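Phosphorylated carbohydrates phosphatase TM_1254 (Thermotoga maritima msb8, PDB 3KBB) dephosphorylates phosphorylated sugars such as erythrose 4-phosphate, fructose 6-phosphate, 2-deoxyglucose 6-phosphate and mannose 6-phosphate with the help of a divalent metal ion. Local coordinates at residues L18-Y23 and Y34-H39; R24-S29 and K69-E74; E81-N86 and R119-E124; T109-A114 and M130-Q135. One frame throughout, in Å; residues are numbered along the deposited sequence.

Overall arrangement
Following the chain from the N terminus, after strand 3-7, helix 19-29 takes part in two contacts. Contact 1 closes the ten-residue excursion, mostly the end of helix 19-29, that leads to helix 36-42; contact 2 brings the helix's second half against helix 64-82, and its segments alternate with those of contact 1, so the two cross. Both lie in the helical cap. Contact 3 begins where helix 64-82 ends and sets the returning linker 81-86 against the end of helix 111-120, where cap meets core; Arg25 and Glu81 link it to contact 2 by a salt bridge. Contact 4 crosses contact 3 and closes the beta-alpha-beta unit at the edge of the Rossmann-like sheet.

Contact 1: L18-Y23 and Y34-H39; sequences LYFEAY and YTEDLH
Phe20 plays two parts against His39: its backbone CA sits over one face of the imidazole, 3.6 Å from the ring centroid, while the edge of its own ring turns toward the same imidazole in an edge-to-face pair with planes at 76°. Phe20 CG lies anti to the backbone N (chi1 176°), which carries the ring out to helix 36-42, past the histidine. Glu36 covers a face of the phenyl ring from the other segment: its CG makes a CH-pi contact 3.7 Å from the ring centroid, and a bend at chi2 lays OE2 over the rim, 3.4 Å from Phe20 CD2. Tyr34 adds a nearly parallel ring at 14°, slid so far that overlap with Phe20 is slight; its CE2 meets Tyr23 CB at 3.5 Å. The Tyr23 ring reaches the edge of the imidazole, CD2 lying 3.6 Å from His39 CE1. With an alanine in place of Phe20, Glu36 would probably lose the surface its CG rests on and a gap would open beside the imidazole.

These four aromatic residues form a cluster joining the first two helices of the cap, with Leu51 and Leu54 of helix 47-57 packed against Tyr23. Its polar ends are provided for: Tyr34 OH and His39 ND1 share a 2.8 Å hydrogen bond, and Tyr23 OH binds Glu47. The imidazole is thus fixed in rotation by one hydrogen bond at ND1 and by carbon packing on its face and edge; with the backbone N of Phe20 close to NE2, though not bonded to it, a second proton is likely to be disfavoured.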
# COMPACT_ATOMS: atom_id res chain seq x y z
N LEU A 18 -1.98 1.04 11.85
CA LEU A 18 -3.28 1.34 12.47
C LEU A 18 -4.15 0.13 12.70
O LEU A 18 -5.26 0.27 13.23
CB LEU A 18 -4.07 2.35 11.64
CG LEU A 18 -3.37 3.69 11.36
CD1 LEU A 18 -4.19 4.54 10.41
CD2 LEU A 18 -3.12 4.42 12.64
N TYR A 19 -3.70 -1.04 12.25
CA TYR A 19 -4.50 -2.24 12.41
C TYR A 19 -4.72 -2.59 13.88
O TYR A 19 -5.79 -3.07 14.24
CB TYR A 19 -3.89 -3.41 11.65
CG TYR A 19 -4.44 -3.48 10.25
CD1 TYR A 19 -4.21 -2.44 9.34
CD2 TYR A 19 -5.21 -4.56 9.84
CE1 TYR A 19 -4.73 -2.48 8.05
CE2 TYR A 19 -5.75 -4.61 8.56
CZ TYR A 19 -5.48 -3.56 7.67
OH TYR A 19 -6.01 -3.62 6.40
N PHE A 20 -3.69 -2.38 14.71
CA PHE A 20 -3.83 -2.69 16.13
C PHE A 20 -5.00 -1.92 16.73
O PHE A 20 -5.91 -2.53 17.31
CB PHE A 20 -2.54 -2.47 16.93
CG PHE A 20 -2.73 -2.70 18.40
CD1 PHE A 20 -2.83 -4.00 18.90
CD2 PHE A 20 -2.88 -1.63 19.27
CE1 PHE A 20 -3.05 -4.23 20.27
CE2 PHE A 20 -3.10 -1.84 20.63
CZ PHE A 20 -3.20 -3.14 21.13
N GLU A 21 -5.01 -0.59 16.56
CA GLU A 21 -6.11 0.21 17.08
C GLU A 21 -7.49 -0.19 16.55
O GLU A 21 -8.47 -0.26 17.32
CB GLU A 21 -5.83 1.72 16.89
CG GLU A 21 -6.92 2.61 17.43
CD GLU A 21 -7.21 2.37 18.92
OE1 GLU A 21 -6.32 1.85 19.64
OE2 GLU A 21 -8.32 2.74 19.35
N ALA A 22 -7.58 -0.50 15.25
CA ALA A 22 -8.84 -0.95 14.66
C ALA A 22 -9.33 -2.25 15.33
O ALA A 22 -10.51 -2.35 15.73
CB ALA A 22 -8.67 -1.18 13.15
N TYR A 23 -8.43 -3.22 15.47
CA TYR A 23 -8.81 -4.51 16.06
C TYR A 23 -9.03 -4.40 17.57
O TYR A 23 -9.90 -5.07 18.14
CB TYR A 23 -7.78 -5.59 15.75
CG TYR A 23 -7.70 -6.02 14.30
CD1 TYR A 23 -8.58 -5.52 13.33
CD2 TYR A 23 -6.78 -6.98 13.91
CE1 TYR A 23 -8.50 -5.93 11.97
CE2 TYR A 23 -6.70 -7.41 12.59
CZ TYR A 23 -7.56 -6.89 11.64
OH TYR A 23 -7.42 -7.34 10.35
N TYR A 34 -7.43 -6.77 24.33
CA TYR A 34 -6.66 -7.16 23.18
C TYR A 34 -5.20 -6.73 23.39
O TYR A 34 -4.95 -5.62 23.83
CB TYR A 34 -7.22 -6.46 21.94
CG TYR A 34 -6.69 -6.95 20.62
CD1 TYR A 34 -6.67 -8.31 20.31
CD2 TYR A 34 -6.22 -6.04 19.66
CE1 TYR A 34 -6.19 -8.76 19.07
CE2 TYR A 34 -5.73 -6.48 18.41
CZ TYR A 34 -5.73 -7.85 18.14
OH TYR A 34 -5.29 -8.33 16.94
N THR A 35 -4.26 -7.63 23.10
CA THR A 35 -2.84 -7.36 23.34
C THR A 35 -2.05 -7.21 22.03
O THR A 35 -2.42 -7.76 21.00
CB THR A 35 -2.17 -8.46 24.18
OG1 THR A 35 -2.11 -9.68 23.44
CG2 THR A 35 -2.91 -8.68 25.50
N GLU A 36 -0.95 -6.45 22.08
CA GLU A 36 -0.04 -6.36 20.92
C GLU A 36 0.63 -7.70 20.61
O GLU A 36 0.85 -8.01 19.46
CB GLU A 36 0.99 -5.23 21.08
CG GLU A 36 0.32 -3.87 21.17
CD GLU A 36 1.04 -2.78 20.38
OE1 GLU A 36 2.24 -2.94 20.07
OE2 GLU A 36 0.39 -1.77 20.07
N ASP A 37 0.93 -8.48 21.64
CA ASP A 37 1.48 -9.82 21.45
C ASP A 37 0.57 -10.71 20.60
O ASP A 37 1.06 -11.36 19.68
CB ASP A 37 1.78 -10.49 22.80
CG ASP A 37 3.10 -10.01 23.40
OD1 ASP A 37 3.76 -9.10 22.84
OD2 ASP A 37 3.49 -10.55 24.46
N LEU A 38 -0.74 -10.72 20.87
CA LEU A 38 -1.65 -11.48 20.01
C LEU A 38 -1.72 -10.85 18.64
O LEU A 38 -1.72 -11.53 17.62
CB LEU A 38 -3.08 -11.56 20.60
CG LEU A 38 -4.18 -12.22 19.73
CD1 LEU A 38 -3.81 -13.64 19.30
CD2 LEU A 38 -5.50 -12.26 20.47
N HIS A 39 -1.77 -9.52 18.62
CA HIS A 39 -2.01 -8.81 17.40
C HIS A 39 -0.88 -9.03 16.40
O HIS A 39 -1.15 -9.25 15.22
CB HIS A 39 -2.13 -7.32 17.65
CG HIS A 39 -2.36 -6.55 16.40
ND1 HIS A 39 -3.55 -6.59 15.71
CD2 HIS A 39 -1.54 -5.73 15.70
CE1 HIS A 39 -3.45 -5.83 14.63
NE2 HIS A 39 -2.24 -5.29 14.60

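Contact 2: R24-S29 and K69-E74; sequences RRVAES and KRVHEE
Ser29 OG is gripped side-on by Arg70, which brings two nitrogens to this one oxygen: NH2 at 3.0 Å and NE at 3.1 Å from Ser29 OG, both with the hydroxyl close to the guanidinium plane. Were Ser29 an alanine, NE and NH2 of Arg70 would probably both lose this oxygen and the guanidinium would be freer to turn. Beside this grip Val26 pushes CG2 into the other helix, 3.7 Å from Val71 CA and 3.6 Å from Glu74 CG, and the two valines touch through their CG2 methyls. Glu74 continues the seam, its carboxylate lying against the CB of Arg25 with guanidinium and carboxylate planes 79° apart. A water bridges that pair, giving a proton to Glu74 OE1 at 2.9 Å and accepting a weak bond from Arg25 NH1.

Bends at chi2 and chi3 curl the Arg70 chain back to the serine, and Tyr30 holds its guanidinium through a cation-pi contact. Ser29 OG in turn gives its proton to Val26 O at 2.6 Å, on a carbonyl lone pair. Farther out, Arg25 is fixed by salt bridges to Glu21 and Glu81. The helices 19-29 and 64-82 of the cap cross here at 126°, their segment axes 9.1 Å apart. Having spent its proton on Val26 O, the hydroxyl of Ser29 meets the arginine purely as an acceptor, a bond that the positive charge is likely to strengthen.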
# COMPACT_ATOMS: atom_id res chain seq x y z
N ARG A 24 -8.27 -3.51 18.21
CA ARG A 24 -8.47 -3.20 19.64
C ARG A 24 -9.86 -2.62 19.89
O ARG A 24 -10.55 -3.03 20.85
CB ARG A 24 -7.35 -2.27 20.15
CG ARG A 24 -7.26 -2.17 21.70
CD ARG A 24 -6.58 -0.88 22.17
NE ARG A 24 -7.35 0.29 21.77
CZ ARG A 24 -8.42 0.74 22.41
NH1 ARG A 24 -8.83 0.15 23.55
NH2 ARG A 24 -9.06 1.81 21.94
N ARG A 25 -10.30 -1.69 19.04
CA ARG A 25 -11.65 -1.15 19.12
C ARG A 25 -12.76 -2.19 18.89
O ARG A 25 -13.81 -2.14 19.54
CB ARG A 25 -11.83 -0.01 18.12
CG ARG A 25 -11.13 1.26 18.54
CD ARG A 25 -11.44 2.41 17.57
NE ARG A 25 -10.57 3.57 17.75
CZ ARG A 25 -10.85 4.78 17.28
NH1 ARG A 25 -11.99 4.99 16.61
NH2 ARG A 25 -10.00 5.78 17.47
N VAL A 26 -12.53 -3.10 17.94
CA VAL A 26 -13.48 -4.18 17.72
C VAL A 26 -13.64 -4.98 19.01
O VAL A 26 -14.77 -5.15 19.49
CB VAL A 26 -13.02 -5.12 16.60
CG1 VAL A 26 -13.97 -6.34 16.50
CG2 VAL A 26 -12.97 -4.37 15.31
N ALA A 27 -12.51 -5.42 19.57
CA ALA A 27 -12.53 -6.24 20.79
C ALA A 27 -13.24 -5.45 21.89
O ALA A 27 -14.11 -6.00 22.61
CB ALA A 27 -11.13 -6.56 21.20
N GLU A 28 -12.88 -4.17 22.03
CA GLU A 28 -13.47 -3.31 23.05
C GLU A 28 -14.99 -3.18 22.88
O GLU A 28 -15.73 -3.12 23.86
CB GLU A 28 -12.77 -1.93 23.01
CG GLU A 28 -13.39 -0.89 23.88
CD GLU A 28 -12.63 0.41 23.85
OE1 GLU A 28 -11.50 0.46 24.40
OE2 GLU A 28 -13.15 1.36 23.29
N SER A 29 -15.46 -3.15 21.63
CA SER A 29 -16.89 -3.03 21.37
C SER A 29 -17.66 -4.28 21.87
O SER A 29 -18.87 -4.19 22.12
CB SER A 29 -17.20 -2.75 19.87
OG SER A 29 -17.07 -3.91 19.08
N LYS A 69 -18.48 -7.09 9.83
CA LYS A 69 -19.08 -5.77 9.68
C LYS A 69 -18.50 -4.79 10.71
O LYS A 69 -18.26 -3.63 10.40
CB LYS A 69 -20.61 -5.86 9.81
CG LYS A 69 -21.31 -4.51 9.56
CD LYS A 69 -22.82 -4.62 9.53
CE LYS A 69 -23.44 -3.23 9.34
NZ LYS A 69 -24.85 -3.32 8.86
N ARG A 70 -18.30 -5.27 11.93
CA ARG A 70 -17.76 -4.44 13.01
C ARG A 70 -16.32 -4.07 12.71
O ARG A 70 -15.90 -2.93 12.91
CB ARG A 70 -17.84 -5.18 14.35
CG ARG A 70 -19.26 -5.37 14.86
CD ARG A 70 -19.76 -4.19 15.68
NE ARG A 70 -19.46 -4.32 17.09
CZ ARG A 70 -20.16 -5.06 17.96
NH1 ARG A 70 -21.21 -5.76 17.57
NH2 ARG A 70 -19.79 -5.10 19.23
N VAL A 71 -15.55 -5.05 12.24
CA VAL A 71 -14.19 -4.80 11.80
C VAL A 71 -14.18 -3.71 10.72
O VAL A 71 -13.39 -2.75 10.77
CB VAL A 71 -13.52 -6.08 11.31
CG1 VAL A 71 -12.18 -5.78 10.71
CG2 VAL A 71 -13.38 -7.09 12.47
N HIS A 72 -15.10 -3.84 9.76
CA HIS A 72 -15.22 -2.88 8.67
C HIS A 72 -15.45 -1.47 9.22
O HIS A 72 -14.73 -0.53 8.87
CB HIS A 72 -16.32 -3.33 7.71
CG HIS A 72 -16.51 -2.44 6.52
ND1 HIS A 72 -15.53 -2.27 5.56
CD2 HIS A 72 -17.56 -1.67 6.14
CE1 HIS A 72 -15.97 -1.44 4.63
NE2 HIS A 72 -17.20 -1.06 4.96
N GLU A 73 -16.42 -1.34 10.12
CA GLU A 73 -16.78 -0.07 10.78
C GLU A 73 -15.62 0.56 11.56
O GLU A 73 -15.36 1.77 11.43
CB GLU A 73 -17.99 -0.29 11.69
CG GLU A 73 -18.26 0.84 12.70
CD GLU A 73 -19.42 0.55 13.65
OE1 GLU A 73 -19.40 -0.50 14.34
OE2 GLU A 73 -20.34 1.39 13.72
N GLU A 74 -14.93 -0.25 12.37
CA GLU A 74 -13.82 0.25 13.18
C GLU A 74 -12.61 0.68 12.35
O GLU A 74 -11.95 1.68 12.67
CB GLU A 74 -13.43 -0.76 14.27
CG GLU A 74 -14.56 -1.14 15.24
CD GLU A 74 -15.10 0.01 16.11
OE1 GLU A 74 -14.71 1.20 15.96
OE2 GLU A 74 -15.96 -0.32 16.98
O HOH W 1 -14.96 3.74 17.30

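Contact 3: E81-N86 and R119-E124; sequences ELLKEN and RRLDLE
Leu83, the first residue to leave helical geometry after helix 64-82, meets Leu121 at the junction of the helical cap with the Rossmann-like core of this HAD phosphatase. Its carbonyl O lies 3.3 Å from Leu121 CD2, and the two side chains approach more loosely, Leu83 CG standing 4.4 Å from Leu121 CD1. Met13, on the loop after the first strand, touches both leucines. At Lys84 the chain runs extended and the side chain turns away, so the backbone does the touching: its CA is 3.8 Å from Leu121 CD2. Leu121 lies along the linker in this way because its CG stands anti to the carbonyl carbon (chi1 -64°), sending both methyls toward the passing chain.

Glu85 follows with its N 4.0 Å from the same CD2, and its carboxylate turns to Arg90 in a salt bridge. Arg90 also donates to the carbonyl oxygens of Leu121 and Asp122, so one guanidinium ties the linker to the turn that ends helix 111-120. That turn is a Schellman motif: Asp122 has positive phi (52°) and its N binds Arg119 O at 3.0 Å, which ends the helix and redirects the chain, and Leu123 joins Leu121 on the side facing the linker. The last touch comes from Leu123 CD1, which rests 4.3 Å from Glu85 CB.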
# COMPACT_ATOMS: atom_id res chain seq x y z
N GLU A 81 -9.81 8.80 11.20
CA GLU A 81 -9.23 9.63 12.26
C GLU A 81 -7.71 9.79 12.13
O GLU A 81 -7.17 10.90 12.25
CB GLU A 81 -9.58 9.08 13.65
CG GLU A 81 -9.36 10.10 14.80
CD GLU A 81 -9.22 9.46 16.18
OE1 GLU A 81 -9.97 8.50 16.50
OE2 GLU A 81 -8.35 9.93 16.96
N LEU A 82 -7.01 8.69 11.85
CA LEU A 82 -5.55 8.68 12.07
C LEU A 82 -4.68 8.48 10.83
O LEU A 82 -3.45 8.61 10.93
CB LEU A 82 -5.19 7.64 13.14
CG LEU A 82 -5.63 7.94 14.59
CD1 LEU A 82 -5.49 6.69 15.43
CD2 LEU A 82 -4.88 9.11 15.20
N LEU A 83 -5.28 8.12 9.70
CA LEU A 83 -4.47 7.87 8.50
C LEU A 83 -4.05 9.20 7.91
O LEU A 83 -4.89 10.04 7.65
CB LEU A 83 -5.20 7.01 7.48
CG LEU A 83 -4.39 6.49 6.27
CD1 LEU A 83 -3.18 5.64 6.72
CD2 LEU A 83 -5.27 5.70 5.35
N LYS A 84 -2.75 9.39 7.75
CA LYS A 84 -2.21 10.61 7.19
C LYS A 84 -1.24 10.22 6.08
O LYS A 84 -0.71 9.12 6.06
CB LYS A 84 -1.46 11.40 8.26
CG LYS A 84 -2.28 11.74 9.51
CD LYS A 84 -3.40 12.72 9.18
CE LYS A 84 -4.40 12.81 10.33
NZ LYS A 84 -5.74 13.21 9.81
N GLU A 85 -0.99 11.15 5.17
CA GLU A 85 0.00 10.93 4.15
C GLU A 85 1.38 10.79 4.80
O GLU A 85 1.64 11.36 5.88
CB GLU A 85 -0.01 12.12 3.18
CG GLU A 85 0.46 13.42 3.82
CD GLU A 85 -0.06 14.64 3.09
OE1 GLU A 85 -1.23 14.99 3.30
OE2 GLU A 85 0.70 15.28 2.35
N ASN A 86 2.28 10.04 4.16
CA ASN A 86 3.66 9.96 4.64
C ASN A 86 4.40 11.28 4.37
O ASN A 86 4.15 11.94 3.34
CB ASN A 86 4.41 8.81 3.99
CG ASN A 86 4.02 7.48 4.58
OD1 ASN A 86 3.60 7.43 5.74
ND2 ASN A 86 4.21 6.40 3.82
N ARG A 119 -8.93 9.95 -1.57
CA ARG A 119 -9.76 11.17 -1.55
C ARG A 119 -9.69 11.88 -0.20
O ARG A 119 -9.54 13.11 -0.15
CB ARG A 119 -11.21 10.87 -1.94
CG ARG A 119 -12.01 12.15 -2.33
CD ARG A 119 -13.40 11.79 -2.91
NE ARG A 119 -14.06 12.91 -3.60
CZ ARG A 119 -13.80 13.28 -4.86
NH1 ARG A 119 -12.89 12.63 -5.57
NH2 ARG A 119 -14.45 14.31 -5.40
N ARG A 120 -9.78 11.12 0.89
CA ARG A 120 -9.69 11.67 2.24
C ARG A 120 -8.36 12.39 2.41
O ARG A 120 -8.30 13.40 3.11
CB ARG A 120 -9.78 10.54 3.26
CG ARG A 120 -10.33 10.90 4.63
CD ARG A 120 -10.57 9.62 5.49
NE ARG A 120 -11.79 8.85 5.21
CZ ARG A 120 -11.83 7.54 4.97
NH1 ARG A 120 -10.70 6.82 4.96
NH2 ARG A 120 -12.98 6.92 4.75
N LEU A 121 -7.30 11.89 1.77
CA LEU A 121 -5.97 12.47 1.94
C LEU A 121 -5.65 13.49 0.86
O LEU A 121 -4.57 14.07 0.86
CB LEU A 121 -4.89 11.38 1.99
CG LEU A 121 -4.97 10.40 3.17
CD1 LEU A 121 -3.85 9.38 3.04
CD2 LEU A 121 -4.89 11.12 4.50
N ASP A 122 -6.60 13.73 -0.04
CA ASP A 122 -6.41 14.64 -1.18
C ASP A 122 -5.14 14.33 -2.00
O ASP A 122 -4.38 15.23 -2.34
CB ASP A 122 -6.41 16.11 -0.70
CG ASP A 122 -6.50 17.08 -1.85
OD1 ASP A 122 -7.15 16.76 -2.86
OD2 ASP A 122 -5.88 18.17 -1.77
N LEU A 123 -4.91 13.05 -2.29
CA LEU A 123 -3.75 12.60 -3.10
C LEU A 123 -4.22 12.09 -4.45
O LEU A 123 -3.43 11.88 -5.35
CB LEU A 123 -2.96 11.50 -2.37
CG LEU A 123 -2.27 11.81 -1.03
CD1 LEU A 123 -1.63 10.52 -0.42
CD2 LEU A 123 -1.24 12.88 -1.21
N GLU A 124 -5.54 11.95 -4.60
CA GLU A 124 -6.10 11.41 -5.83
C GLU A 124 -5.88 12.33 -7.04
O GLU A 124 -5.65 11.88 -8.14
CB GLU A 124 -7.57 11.18 -5.59
CG GLU A 124 -8.18 10.10 -6.40
CD GLU A 124 -9.63 10.04 -6.10
OE1 GLU A 124 -9.98 9.55 -5.01
OE2 GLU A 124 -10.41 10.55 -6.95

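Contact 4: T109-A114 and M130-Q135; sequences TPQREA and MVFGDQ. With SO4 (sulfate ion), chain D.
With chi1 at -176° the side chain of Gln111 runs straight out from the helix start, and that of Phe132 swings beside its own backbone N; together these torsions bring the glutamine over one face of the phenyl ring. The contact closes the beta-alpha-beta unit of strand 102-106, helix 111-120 and strand 129-131 in the Rossmann-like core, joining the helix start to the loop after the edge strand. Gln111 CG makes a CH-pi contact 3.9 Å from the Phe132 centroid, and the terminal amide lies nearly parallel to the ring, 7° apart. Ala114, one turn on, adds its CB at 3.6 Å from Phe132 CE1.

Two bonds pin the backbones. Gly133 N donates almost straight (172°) to Thr109 O, from above the carbonyl plane. Asp134 OD1 takes the first-turn N-H of Gln111 at 2.9 Å, also from above the carboxylate plane, so a negative charge faces the helix N terminus, probably a favourable placement. Waters extend this: OD2 of Asp134 receives one proton from the water bound to Arg112 N and another from the water that accepts from Gln111 NE2. On the active-site side a sulfate, probably from the crystallisation liquor, is held by Thr107 OG1, Ser108 N, Lys140 and Asp9 N near Asp7, the nucleophile by similarity, consistent with a phosphate site. Thr109 OG1 lies 3.1 Å from the sulfate O3.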
# COMPACT_ATOMS: atom_id res chain seq x y z
N THR A 109 -5.16 -3.01 -3.53
CA THR A 109 -6.43 -2.66 -2.87
C THR A 109 -7.48 -2.42 -3.95
O THR A 109 -7.18 -1.76 -4.94
CB THR A 109 -6.27 -1.34 -2.09
OG1 THR A 109 -5.29 -1.53 -1.05
CG2 THR A 109 -7.59 -0.95 -1.45
N PRO A 110 -8.69 -3.00 -3.78
CA PRO A 110 -9.79 -2.73 -4.76
C PRO A 110 -10.07 -1.26 -4.95
O PRO A 110 -9.96 -0.45 -4.03
CB PRO A 110 -11.01 -3.42 -4.13
CG PRO A 110 -10.41 -4.57 -3.37
CD PRO A 110 -9.14 -3.95 -2.74
N GLN A 111 -10.53 -0.95 -6.16
CA GLN A 111 -10.76 0.43 -6.55
C GLN A 111 -11.56 1.28 -5.56
O GLN A 111 -11.12 2.40 -5.19
CB GLN A 111 -11.39 0.50 -7.94
CG GLN A 111 -11.52 1.98 -8.32
CD GLN A 111 -12.11 2.19 -9.73
OE1 GLN A 111 -12.12 3.32 -10.23
NE2 GLN A 111 -12.57 1.11 -10.37
N ARG A 112 -12.76 0.83 -5.20
CA ARG A 112 -13.63 1.71 -4.42
C ARG A 112 -13.02 2.05 -3.05
O ARG A 112 -12.93 3.22 -2.64
CB ARG A 112 -15.03 1.08 -4.26
CG ARG A 112 -16.00 2.00 -3.64
CD ARG A 112 -17.38 1.59 -4.06
NE ARG A 112 -17.72 0.27 -3.54
CZ ARG A 112 -18.18 0.05 -2.32
NH1 ARG A 112 -18.33 1.07 -1.48
NH2 ARG A 112 -18.49 -1.19 -1.93
N GLU A 113 -12.51 1.02 -2.39
CA GLU A 113 -11.82 1.18 -1.11
C GLU A 113 -10.59 2.11 -1.21
O GLU A 113 -10.39 2.96 -0.36
CB GLU A 113 -11.40 -0.20 -0.61
CG GLU A 113 -11.02 -0.22 0.85
CD GLU A 113 -10.22 -1.46 1.26
OE1 GLU A 113 -10.32 -2.53 0.61
OE2 GLU A 113 -9.48 -1.34 2.26
N ALA A 114 -9.75 1.89 -2.25
CA ALA A 114 -8.54 2.68 -2.41
C ALA A 114 -8.86 4.14 -2.67
O ALA A 114 -8.27 5.02 -2.07
CB ALA A 114 -7.68 2.12 -3.57
N MSE A 130 -4.39 5.16 -12.76
CA MSE A 130 -4.43 4.45 -11.48
C MSE A 130 -4.97 3.05 -11.75
O MSE A 130 -5.96 2.91 -12.49
CB MSE A 130 -5.33 5.18 -10.46
CG MSE A 130 -4.94 6.68 -10.14
SE MSE A 130 -5.93 7.34 -8.63
CE MSE A 130 -7.66 7.69 -9.51
N VAL A 131 -4.29 2.02 -11.26
CA VAL A 131 -4.73 0.63 -11.49
C VAL A 131 -4.90 -0.02 -10.11
O VAL A 131 -4.04 0.20 -9.22
CB VAL A 131 -3.68 -0.14 -12.33
CG1 VAL A 131 -4.02 -1.62 -12.40
CG2 VAL A 131 -3.58 0.42 -13.78
N PHE A 132 -5.97 -0.81 -9.94
CA PHE A 132 -6.39 -1.31 -8.63
C PHE A 132 -6.45 -2.84 -8.68
O PHE A 132 -6.44 -3.41 -9.75
CB PHE A 132 -7.77 -0.71 -8.28
CG PHE A 132 -7.73 0.80 -8.24
CD1 PHE A 132 -7.28 1.45 -7.10
CD2 PHE A 132 -8.11 1.53 -9.35
CE1 PHE A 132 -7.20 2.84 -7.05
CE2 PHE A 132 -8.00 2.93 -9.32
CZ PHE A 132 -7.55 3.57 -8.16
N GLY A 133 -6.48 -3.47 -7.52
CA GLY A 133 -6.30 -4.92 -7.46
C GLY A 133 -7.43 -5.74 -8.06
O GLY A 133 -7.23 -6.90 -8.51
N ASP A 134 -8.62 -5.14 -8.09
CA ASP A 134 -9.78 -5.79 -8.70
C ASP A 134 -9.87 -5.58 -10.20
O ASP A 134 -10.90 -5.88 -10.80
CB ASP A 134 -11.11 -5.38 -8.01
CG ASP A 134 -11.35 -3.84 -7.95
OD1 ASP A 134 -10.45 -2.99 -8.17
OD2 ASP A 134 -12.52 -3.48 -7.65
N GLN A 135 -8.81 -5.01 -10.78
CA GLN A 135 -8.74 -4.77 -12.23
C GLN A 135 -7.82 -5.74 -12.98
O GLN A 135 -7.65 -5.61 -14.19
CB GLN A 135 -8.33 -3.32 -12.48
CG GLN A 135 -9.37 -2.34 -11.97
CD GLN A 135 -9.02 -0.90 -12.27
OE1 GLN A 135 -7.84 -0.53 -12.34
NE2 GLN A 135 -10.04 -0.07 -12.45
S SO4 D . -1.07 -2.05 -1.98
O1 SO4 D . -1.07 -0.59 -2.14
O2 SO4 D . -0.26 -2.44 -0.83
O3 SO4 D . -2.43 -2.52 -1.64
O4 SO4 D . -0.53 -2.79 -3.18
O HOH W 2 -12.96 -1.87 -10.01
O HOH W 3 -10.32 2.86 -12.45
O HOH W 4 -13.89 -1.57 -6.29